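Carbohydrate deacetylase Agd3 (Neosartorya fumigata, PDB 6NWZ) probably removes N-acetyl groups from the exopolysaccharide galactosaminogalactan as a metal-binding carbohydrate esterase, an activity required for Aspergillus fumigatus biofilm formation. Local coordinates at residues A[338-346]-A[437-445]; A[351-362]-A[405-416]. All coordinates share one frame; numbering follows the deposited sequence.

Interaction 1 of 2, residues A[338-346]-A[437-445]; sequences LEFKKPLGT and GLHNGDALQ
The imidazole of H439 meets the carboxylate of E339 at its edge. NE2 of H439 donates to OE2 of E339 over 2.8 Å, with OE2 close to the ring plane. The two flat groups are turned 71° against each other, and the nitrogen approaches nearly along the C-O axis of OE2. The backbone of E339 also touches this ring, its CA lying 3.4 Å from CD2 of H439. The other ring nitrogen, ND1, is bonded to the carbonyl of S480. The other oxygen of E339, OE1, forms a salt bridge with R461. Both ends of this His-carboxylate pair are therefore tied to further parts of the chain.

Next along the loop, CA of K341 makes a C-H...O contact with O of H439. The amide of N440 is flanked by the aliphatic part of K342, whose CD is 3.4 Å from ND2 of N440. That ND2 is bonded to the carbonyls of A398 and Q395. N440 is the N-cap of helix 441-449, and its OD1 accepts from N of A443. The loop 338-346 thus lies across the N-terminal end of this helix, within the deacetylase domain.

D442, in the first turn, takes a second set of polar bonds. NZ of K342 reaches OD2 of D442 at 2.6 Å in a salt bridge, on the anti side and 27° out of the carboxylate plane. The syn lone pair of D442 OD2 takes N of G345 at 2.8 Å. This bond is almost straight, at 170°. A water donates to the same oxygen. K342 turns at chi3, which swings NZ over to D442; NZ also donates to O of T346 and O of A398. L344 adds an apolar touch, with CD2 3.6 Å from CA of G441.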
loop_
_atom_site.group_PDB
_atom_site.type_symbol
_atom_site.label_atom_id
_atom_site.label_comp_id
_atom_site.label_asym_id
_atom_site.label_seq_id
_atom_site.Cartn_x
_atom_site.Cartn_y
_atom_site.Cartn_z
ATOM N N LEU A 338 -23.626 -1.726 11.878
ATOM C CA LEU A 338 -22.566 -1.209 11.026
ATOM C C LEU A 338 -23.172 -0.601 9.764
ATOM O O LEU A 338 -24.227 -1.030 9.285
ATOM C CB LEU A 338 -21.580 -2.324 10.668
ATOM C CG LEU A 338 -20.114 -1.939 10.443
ATOM C CD1 LEU A 338 -19.442 -1.577 11.754
ATOM C CD2 LEU A 338 -19.353 -3.058 9.759
ATOM N N GLU A 339 -22.505 0.430 9.240
ATOM C CA GLU A 339 -22.953 1.141 8.037
ATOM C C GLU A 339 -24.315 1.807 8.230
ATOM O O GLU A 339 -25.040 2.040 7.261
ATOM C CB GLU A 339 -23.003 0.221 6.810
ATOM C CG GLU A 339 -21.909 -0.843 6.716
ATOM C CD GLU A 339 -20.524 -0.265 6.539
ATOM O OE1 GLU A 339 -19.548 -0.991 6.823
ATOM O OE2 GLU A 339 -20.411 0.906 6.119
ATOM N N PHE A 340 -24.685 2.123 9.468
ATOM C CA PHE A 340 -25.977 2.751 9.723
ATOM C C PHE A 340 -25.958 4.204 9.258
ATOM O O PHE A 340 -25.149 5.008 9.734
ATOM C CB PHE A 340 -26.322 2.666 11.207
ATOM C CG PHE A 340 -27.425 3.592 11.632
ATOM C CD1 PHE A 340 -28.743 3.310 11.324
ATOM C CD2 PHE A 340 -27.141 4.748 12.341
ATOM C CE1 PHE A 340 -29.761 4.164 11.718
ATOM C CE2 PHE A 340 -28.154 5.606 12.738
ATOM C CZ PHE A 340 -29.463 5.313 12.426
ATOM N N LYS A 341 -26.856 4.540 8.334
ATOM C CA LYS A 341 -27.006 5.906 7.842
ATOM C C LYS A 341 -28.058 6.616 8.684
ATOM O O LYS A 341 -29.242 6.263 8.639
ATOM C CB LYS A 341 -27.392 5.907 6.365
ATOM C CG LYS A 341 -27.754 7.273 5.809
ATOM C CD LYS A 341 -27.961 7.196 4.304
ATOM C CE LYS A 341 -28.701 8.415 3.776
ATOM N NZ LYS A 341 -28.019 9.689 4.127
ATOM N N LYS A 342 -27.633 7.615 9.448
ATOM C CA LYS A 342 -28.567 8.325 10.314
ATOM C C LYS A 342 -29.421 9.278 9.489
ATOM O O LYS A 342 -28.883 10.038 8.675
ATOM C CB LYS A 342 -27.829 9.107 11.398
ATOM C CG LYS A 342 -28.741 9.584 12.517
ATOM C CD LYS A 342 -28.192 10.810 13.225
ATOM C CE LYS A 342 -28.400 12.062 12.390
ATOM N NZ LYS A 342 -28.130 13.306 13.166
ATOM N N PRO A 343 -30.741 9.256 9.655
ATOM C CA PRO A 343 -31.580 10.269 9.004
ATOM C C PRO A 343 -31.207 11.658 9.498
ATOM O O PRO A 343 -31.111 11.902 10.703
ATOM C CB PRO A 343 -33.000 9.876 9.424
ATOM C CG PRO A 343 -32.903 8.433 9.792
ATOM C CD PRO A 343 -31.539 8.252 10.376
ATOM N N LEU A 344 -30.985 12.566 8.550
ATOM C CA LEU A 344 -30.518 13.905 8.883
ATOM C C LEU A 344 -31.517 14.624 9.781
ATOM O O LEU A 344 -32.732 14.537 9.585
ATOM C CB LEU A 344 -30.286 14.709 7.603
ATOM C CG LEU A 344 -29.434 14.050 6.516
ATOM C CD1 LEU A 344 -29.574 14.811 5.209
ATOM C CD2 LEU A 344 -27.980 13.977 6.941
ATOM N N GLY A 345 -30.993 15.333 10.782
ATOM C CA GLY A 345 -31.808 16.125 11.675
ATOM C C GLY A 345 -32.275 15.421 12.931
ATOM O O GLY A 345 -32.840 16.081 13.810
ATOM N N THR A 346 -32.060 14.116 13.050
ATOM C CA THR A 346 -32.519 13.353 14.198
ATOM C C THR A 346 -31.381 13.180 15.204
ATOM O O THR A 346 -30.309 13.778 15.076
ATOM C CB THR A 346 -33.078 12.002 13.745
ATOM O OG1 THR A 346 -32.011 11.186 13.243
ATOM C CG2 THR A 346 -34.121 12.199 12.655
ATOM N N GLY A 437 -19.702 7.481 12.194
ATOM C CA GLY A 437 -20.191 8.727 11.650
ATOM C C GLY A 437 -19.964 8.913 10.167
ATOM O O GLY A 437 -20.387 9.938 9.617
ATOM N N LEU A 438 -19.316 7.958 9.499
ATOM C CA LEU A 438 -19.059 8.078 8.069
ATOM C C LEU A 438 -20.325 7.974 7.228
ATOM O O LEU A 438 -20.266 8.239 6.023
ATOM C CB LEU A 438 -18.045 7.020 7.627
ATOM C CG LEU A 438 -16.578 7.292 7.990
ATOM C CD1 LEU A 438 -16.264 6.963 9.446
ATOM C CD2 LEU A 438 -15.652 6.532 7.066
ATOM N N HIS A 439 -21.458 7.591 7.820
ATOM C CA HIS A 439 -22.744 7.623 7.133
ATOM C C HIS A 439 -23.710 8.599 7.791
ATOM O O HIS A 439 -24.879 8.669 7.396
ATOM C CB HIS A 439 -23.362 6.221 7.070
ATOM C CG HIS A 439 -22.528 5.226 6.320
ATOM N ND1 HIS A 439 -22.310 5.309 4.960
ATOM C CD2 HIS A 439 -21.860 4.126 6.740
ATOM C CE1 HIS A 439 -21.544 4.304 4.577
ATOM N NE2 HIS A 439 -21.256 3.571 5.638
ATOM N N ASN A 440 -23.243 9.350 8.782
ATOM C CA ASN A 440 -24.036 10.385 9.431
ATOM C C ASN A 440 -23.721 11.711 8.749
ATOM O O ASN A 440 -22.633 12.267 8.930
ATOM C CB ASN A 440 -23.715 10.429 10.923
ATOM C CG ASN A 440 -24.602 11.384 11.689
ATOM O OD1 ASN A 440 -25.100 12.367 11.143
ATOM N ND2 ASN A 440 -24.800 11.101 12.971
ATOM N N GLY A 441 -24.669 12.216 7.961
ATOM C CA GLY A 441 -24.440 13.471 7.266
ATOM C C GLY A 441 -24.233 14.643 8.210
ATOM O O GLY A 441 -23.400 15.517 7.955
ATOM N N ASP A 442 -24.993 14.680 9.310
ATOM C CA ASP A 442 -24.846 15.770 10.271
ATOM C C ASP A 442 -23.476 15.747 10.927
ATOM O O ASP A 442 -22.936 16.804 11.277
ATOM C CB ASP A 442 -25.932 15.690 11.346
ATOM C CG ASP A 442 -27.329 15.687 10.768
ATOM O OD1 ASP A 442 -27.495 16.127 9.612
ATOM O OD2 ASP A 442 -28.262 15.249 11.475
ATOM N N ALA A 443 -22.905 14.555 11.109
ATOM C CA ALA A 443 -21.570 14.453 11.681
ATOM C C ALA A 443 -20.518 14.934 10.691
ATOM O O ALA A 443 -19.638 15.728 11.044
ATOM C CB ALA A 443 -21.300 13.013 12.115
ATOM N N LEU A 444 -20.602 14.472 9.438
ATOM C CA LEU A 444 -19.639 14.894 8.424
ATOM C C LEU A 444 -19.674 16.402 8.205
ATOM O O LEU A 444 -18.637 17.012 7.923
ATOM C CB LEU A 444 -19.903 14.158 7.109
ATOM C CG LEU A 444 -19.831 12.629 7.144
ATOM C CD1 LEU A 444 -20.230 12.035 5.804
ATOM C CD2 LEU A 444 -18.438 12.170 7.530
ATOM N N GLN A 445 -20.853 17.018 8.329
ATOM C CA GLN A 445 -20.935 18.472 8.247
ATOM C C GLN A 445 -20.270 19.127 9.452
ATOM O O GLN A 445 -19.624 20.174 9.318
ATOM C CB GLN A 445 -22.396 18.909 8.133
ATOM C CG GLN A 445 -22.591 20.400 7.890
ATOM C CD GLN A 445 -22.201 20.823 6.486
ATOM O OE1 GLN A 445 -22.745 20.324 5.500
ATOM N NE2 GLN A 445 -21.253 21.747 6.389
HETATM O O HOH W 1 -28.809 16.686 14.158
#

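Interaction 2 of 2, residues A[351-362]-A[405-416]; sequences WPSTPTTYDWTV and KEISFNQAWLKQ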
loop_
_atom_site.group_PDB
_atom_site.type_symbol
_atom_site.label_atom_id
_atom_site.label_comp_id
_atom_site.label_asym_id
_atom_site.label_seq_id
_atom_site.Cartn_x
_atom_site.Cartn_y
_atom_site.Cartn_z
ATOM N N TRP A 351 -23.769 15.277 25.166
ATOM C CA TRP A 351 -22.830 16.113 25.897
ATOM C C TRP A 351 -23.526 16.816 27.060
ATOM O O TRP A 351 -24.699 17.190 26.948
ATOM C CB TRP A 351 -22.201 17.148 24.964
ATOM C CG TRP A 351 -20.967 16.658 24.264
ATOM C CD1 TRP A 351 -20.865 15.573 23.444
ATOM C CD2 TRP A 351 -19.662 17.245 24.316
ATOM N NE1 TRP A 351 -19.576 15.442 22.992
ATOM C CE2 TRP A 351 -18.818 16.459 23.511
ATOM C CE3 TRP A 351 -19.124 18.358 24.970
ATOM C CZ2 TRP A 351 -17.465 16.749 23.340
ATOM C CZ3 TRP A 351 -17.784 18.645 24.800
ATOM C CH2 TRP A 351 -16.968 17.844 23.992
ATOM N N PRO A 352 -22.840 16.996 28.189
ATOM C CA PRO A 352 -23.399 17.826 29.260
ATOM C C PRO A 352 -23.652 19.236 28.759
ATOM O O PRO A 352 -22.880 19.787 27.971
ATOM C CB PRO A 352 -22.312 17.799 30.340
ATOM C CG PRO A 352 -21.550 16.549 30.075
ATOM C CD PRO A 352 -21.563 16.379 28.580
ATOM N N SER A 353 -24.756 19.818 29.223
ATOM C CA SER A 353 -25.132 21.152 28.782
ATOM C C SER A 353 -24.210 22.234 29.329
ATOM O O SER A 353 -24.114 23.306 28.723
ATOM C CB SER A 353 -26.575 21.437 29.191
ATOM O OG SER A 353 -26.775 21.125 30.558
ATOM N N THR A 354 -23.514 21.975 30.450
ATOM C CA THR A 354 -22.764 23.051 31.100
ATOM C C THR A 354 -21.531 23.462 30.300
ATOM O O THR A 354 -21.422 24.647 29.938
ATOM C CB THR A 354 -22.431 22.662 32.544
ATOM N N PRO A 355 -20.570 22.563 29.979
ATOM C CA PRO A 355 -19.402 23.024 29.212
ATOM C C PRO A 355 -19.730 23.242 27.742
ATOM O O PRO A 355 -19.834 22.283 26.971
ATOM C CB PRO A 355 -18.374 21.895 29.399
ATOM C CG PRO A 355 -18.958 20.969 30.440
ATOM C CD PRO A 355 -20.442 21.135 30.321
ATOM N N THR A 356 -19.907 24.503 27.345
ATOM C CA THR A 356 -20.190 24.832 25.953
ATOM C C THR A 356 -18.930 25.085 25.140
ATOM O O THR A 356 -18.986 25.046 23.906
ATOM C CB THR A 356 -21.104 26.063 25.868
ATOM O OG1 THR A 356 -20.435 27.205 26.417
ATOM C CG2 THR A 356 -22.391 25.823 26.640
ATOM N N THR A 357 -17.803 25.328 25.804
ATOM C CA THR A 357 -16.535 25.611 25.149
ATOM C C THR A 357 -15.420 25.016 25.999
ATOM O O THR A 357 -15.531 24.956 27.226
ATOM C CB THR A 357 -16.349 27.126 24.952
ATOM O OG1 THR A 357 -17.267 27.592 23.955
ATOM C CG2 THR A 357 -14.928 27.476 24.526
ATOM N N TYR A 358 -14.367 24.538 25.336
ATOM C CA TYR A 358 -13.193 24.057 26.053
ATOM C C TYR A 358 -12.693 25.125 27.014
ATOM O O TYR A 358 -12.311 26.221 26.592
ATOM C CB TYR A 358 -12.088 23.667 25.070
ATOM C CG TYR A 358 -10.891 23.036 25.746
ATOM C CD1 TYR A 358 -9.867 23.819 26.262
ATOM C CD2 TYR A 358 -10.790 21.656 25.882
ATOM C CE1 TYR A 358 -8.778 23.249 26.890
ATOM C CE2 TYR A 358 -9.701 21.076 26.508
ATOM C CZ TYR A 358 -8.698 21.879 27.011
ATOM O OH TYR A 358 -7.608 21.317 27.638
ATOM N N ASP A 359 -12.696 24.803 28.313
ATOM C CA ASP A 359 -12.400 25.794 29.342
ATOM C C ASP A 359 -11.529 25.225 30.454
ATOM O O ASP A 359 -11.641 25.653 31.608
ATOM C CB ASP A 359 -13.689 26.363 29.942
ATOM C CG ASP A 359 -14.649 25.278 30.420
ATOM O OD1 ASP A 359 -14.214 24.125 30.640
ATOM O OD2 ASP A 359 -15.852 25.583 30.569
ATOM N N TRP A 360 -10.666 24.270 30.140
ATOM C CA TRP A 360 -9.824 23.663 31.159
ATOM C C TRP A 360 -8.470 24.360 31.222
ATOM O O TRP A 360 -7.967 24.880 30.222
ATOM C CB TRP A 360 -9.643 22.166 30.896
ATOM C CG TRP A 360 -10.854 21.357 31.263
ATOM C CD1 TRP A 360 -11.191 20.903 32.507
ATOM C CD2 TRP A 360 -11.894 20.912 30.380
ATOM N NE1 TRP A 360 -12.372 20.203 32.453
ATOM C CE2 TRP A 360 -12.824 20.193 31.159
ATOM C CE3 TRP A 360 -12.128 21.051 29.008
ATOM C CZ2 TRP A 360 -13.969 19.615 30.611
ATOM C CZ3 TRP A 360 -13.267 20.475 28.465
ATOM C CH2 TRP A 360 -14.172 19.767 29.267
ATOM N N THR A 361 -7.889 24.367 32.417
ATOM C CA THR A 361 -6.634 25.056 32.668
ATOM C C THR A 361 -5.455 24.277 32.102
ATOM O O THR A 361 -5.485 23.047 31.999
ATOM C CB THR A 361 -6.436 25.252 34.171
ATOM O OG1 THR A 361 -7.646 25.761 34.741
ATOM C CG2 THR A 361 -5.301 26.230 34.449
ATOM N N VAL A 362 -4.407 25.013 31.726
ATOM C CA VAL A 362 -3.131 24.375 31.413
ATOM C C VAL A 362 -2.636 23.577 32.610
ATOM O O VAL A 362 -2.181 22.436 32.466
ATOM C CB VAL A 362 -2.099 25.427 30.966
ATOM C CG1 VAL A 362 -0.706 24.827 30.953
ATOM C CG2 VAL A 362 -2.452 25.960 29.590
ATOM N N LYS A 405 -18.800 19.603 18.903
ATOM C CA LYS A 405 -17.954 19.713 20.082
ATOM C C LYS A 405 -16.889 18.623 20.122
ATOM O O LYS A 405 -15.791 18.856 20.637
ATOM C CB LYS A 405 -18.817 19.683 21.346
ATOM C CG LYS A 405 -19.748 20.885 21.462
ATOM C CD LYS A 405 -20.399 20.983 22.831
ATOM C CE LYS A 405 -21.547 19.998 22.981
ATOM N NZ LYS A 405 -22.699 20.304 22.084
ATOM N N GLU A 406 -17.183 17.440 19.570
ATOM C CA GLU A 406 -16.176 16.385 19.507
ATOM C C GLU A 406 -14.936 16.843 18.749
ATOM O O GLU A 406 -13.809 16.485 19.111
ATOM C CB GLU A 406 -16.764 15.134 18.854
ATOM C CG GLU A 406 -17.720 14.353 19.734
ATOM C CD GLU A 406 -17.018 13.669 20.886
ATOM O OE1 GLU A 406 -17.541 13.731 22.020
ATOM O OE2 GLU A 406 -15.943 13.075 20.657
ATOM N N ILE A 407 -15.123 17.636 17.699
ATOM C CA ILE A 407 -14.009 18.128 16.890
ATOM C C ILE A 407 -13.394 19.383 17.495
ATOM O O ILE A 407 -12.182 19.453 17.710
ATOM C CB ILE A 407 -14.480 18.380 15.441
ATOM C CG1 ILE A 407 -15.074 17.109 14.835
ATOM C CG2 ILE A 407 -13.332 18.898 14.587
ATOM C CD1 ILE A 407 -14.097 15.956 14.772
ATOM N N SER A 408 -14.221 20.389 17.787
ATOM C CA SER A 408 -13.696 21.685 18.209
ATOM C C SER A 408 -12.981 21.600 19.553
ATOM O O SER A 408 -11.940 22.242 19.746
ATOM C CB SER A 408 -14.828 22.706 18.260
ATOM O OG SER A 408 -15.977 22.151 18.875
ATOM N N PHE A 409 -13.522 20.830 20.500
ATOM C CA PHE A 409 -12.869 20.710 21.799
ATOM C C PHE A 409 -11.488 20.088 21.660
ATOM O O PHE A 409 -10.519 20.559 22.264
ATOM C CB PHE A 409 -13.728 19.882 22.755
ATOM C CG PHE A 409 -14.762 20.680 23.497
ATOM C CD1 PHE A 409 -15.720 21.411 22.814
ATOM C CD2 PHE A 409 -14.791 20.677 24.884
ATOM C CE1 PHE A 409 -16.678 22.135 23.501
ATOM C CE2 PHE A 409 -15.749 21.400 25.577
ATOM C CZ PHE A 409 -16.693 22.128 24.884
ATOM N N ASN A 410 -11.379 19.024 20.865
ATOM C CA ASN A 410 -10.085 18.388 20.676
ATOM C C ASN A 410 -9.122 19.302 19.927
ATOM O O ASN A 410 -7.908 19.217 20.133
ATOM C CB ASN A 410 -10.258 17.061 19.940
ATOM C CG ASN A 410 -9.269 16.010 20.394
ATOM O OD1 ASN A 410 -8.993 15.873 21.588
ATOM N ND2 ASN A 410 -8.723 15.262 19.443
ATOM N N GLN A 411 -9.642 20.178 19.063
ATOM C CA GLN A 411 -8.783 21.152 18.395
ATOM C C GLN A 411 -8.231 22.163 19.393
ATOM O O GLN A 411 -7.037 22.485 19.369
ATOM C CB GLN A 411 -9.555 21.866 17.281
ATOM C CG GLN A 411 -9.891 20.992 16.084
ATOM C CD GLN A 411 -10.881 21.648 15.135
ATOM O OE1 GLN A 411 -10.903 21.352 13.939
ATOM N NE2 GLN A 411 -11.713 22.537 15.667
ATOM N N ALA A 412 -9.092 22.677 20.277
ATOM C CA ALA A 412 -8.636 23.635 21.278
ATOM C C ALA A 412 -7.667 22.985 22.255
ATOM O O ALA A 412 -6.685 23.608 22.671
ATOM C CB ALA A 412 -9.829 24.230 22.022
ATOM N N TRP A 413 -7.929 21.730 22.624
ATOM C CA TRP A 413 -7.012 21.006 23.497
ATOM C C TRP A 413 -5.660 20.799 22.825
ATOM O O TRP A 413 -4.612 21.009 23.449
ATOM C CB TRP A 413 -7.632 19.669 23.906
ATOM C CG TRP A 413 -6.710 18.797 24.699
ATOM C CD1 TRP A 413 -6.439 18.886 26.035
ATOM C CD2 TRP A 413 -5.936 17.698 24.205
ATOM N NE1 TRP A 413 -5.541 17.910 26.403
ATOM C CE2 TRP A 413 -5.219 17.167 25.297
ATOM C CE3 TRP A 413 -5.780 17.112 22.947
ATOM C CZ2 TRP A 413 -4.359 16.079 25.166
ATOM C CZ3 TRP A 413 -4.927 16.030 22.819
ATOM C CH2 TRP A 413 -4.227 15.525 23.923
ATOM N N LEU A 414 -5.659 20.391 21.552
ATOM C CA LEU A 414 -4.400 20.241 20.827
ATOM C C LEU A 414 -3.649 21.561 20.724
ATOM O O LEU A 414 -2.415 21.570 20.675
ATOM C CB LEU A 414 -4.657 19.676 19.429
ATOM C CG LEU A 414 -4.991 18.188 19.331
ATOM C CD1 LEU A 414 -5.492 17.834 17.936
ATOM C CD2 LEU A 414 -3.770 17.363 19.683
ATOM N N LYS A 415 -4.373 22.681 20.685
ATOM C CA LYS A 415 -3.728 23.984 20.588
ATOM C C LYS A 415 -3.191 24.435 21.941
ATOM O O LYS A 415 -2.048 24.895 22.039
ATOM C CB LYS A 415 -4.711 25.012 20.020
ATOM C CG LYS A 415 -4.187 26.445 19.996
ATOM C CD LYS A 415 -5.166 27.382 19.296
ATOM C CE LYS A 415 -4.889 28.840 19.636
ATOM N NZ LYS A 415 -3.493 29.234 19.313
ATOM N N GLN A 416 -4.002 24.305 22.997
ATOM C CA GLN A 416 -3.559 24.711 24.330
ATOM C C GLN A 416 -2.374 23.878 24.790
ATOM O O GLN A 416 -1.415 24.404 25.365
ATOM C CB GLN A 416 -4.708 24.585 25.335
ATOM C CG GLN A 416 -4.261 24.697 26.793
ATOM C CD GLN A 416 -5.379 24.445 27.793
ATOM O OE1 GLN A 416 -5.883 23.328 27.914
ATOM N NE2 GLN A 416 -5.759 25.485 28.528
#
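F409 projects from helix 400-417 of the deacetylase domain as a knob held in a hollow of the loop 351-362. The six-membered ring of W351 points its edge at one face of F409, an edge-to-face pair with centroids 4.6 Å apart. The backbone N of Y358 covers the opposite face, and CZ3 of W360 meets the rim. W351 is itself packed from the helix side. CB of K405 sits over the face of its six-membered ring, 3.6 Å from the centroid, in a CH-pi contact. The bent K405 chain continues past the indole toward CB of W351.

At the edge of the indole, NE1 donates to the anti lone pair of OE1 of E406, which also bonds T391. Further along the helix, the Y358 ring is sandwiched between the W413 backbone on one face and CE3 of W360 on the other, while its CB rests on CB of A412. CE2 of Y358 packs 3.6 Å from CB of W413. The amide of Q416 closes this end. OE1 of Q416 accepts from OH of Y358 at 2.7 Å, while NE2 of Q416 donates to O of W360 at 2.8 Å, nearly straight at 167°.

Both interactions lie in the deacetylase domain, and both use the long loop between helices 317-321 and 362-366. Interaction 2 is nested along the chain inside the loop closed by interaction 1. The order is 338-346, 351-362, 405-416, 437-445. Their centres are 22 Å apart and their nearest atoms about 6 Å, so they do not touch. Helix 400-417 links them: it carries one side of interaction 2, and its Y400 touches D442 of interaction 1. The loop is thus fastened first to the start of helix 441-449, then along helix 400-417. E406 lies about 6 Å from the zinc ligand H392, between side chains, and about 10 Å from a bound zinc ion, so interaction 2 is near a zinc site.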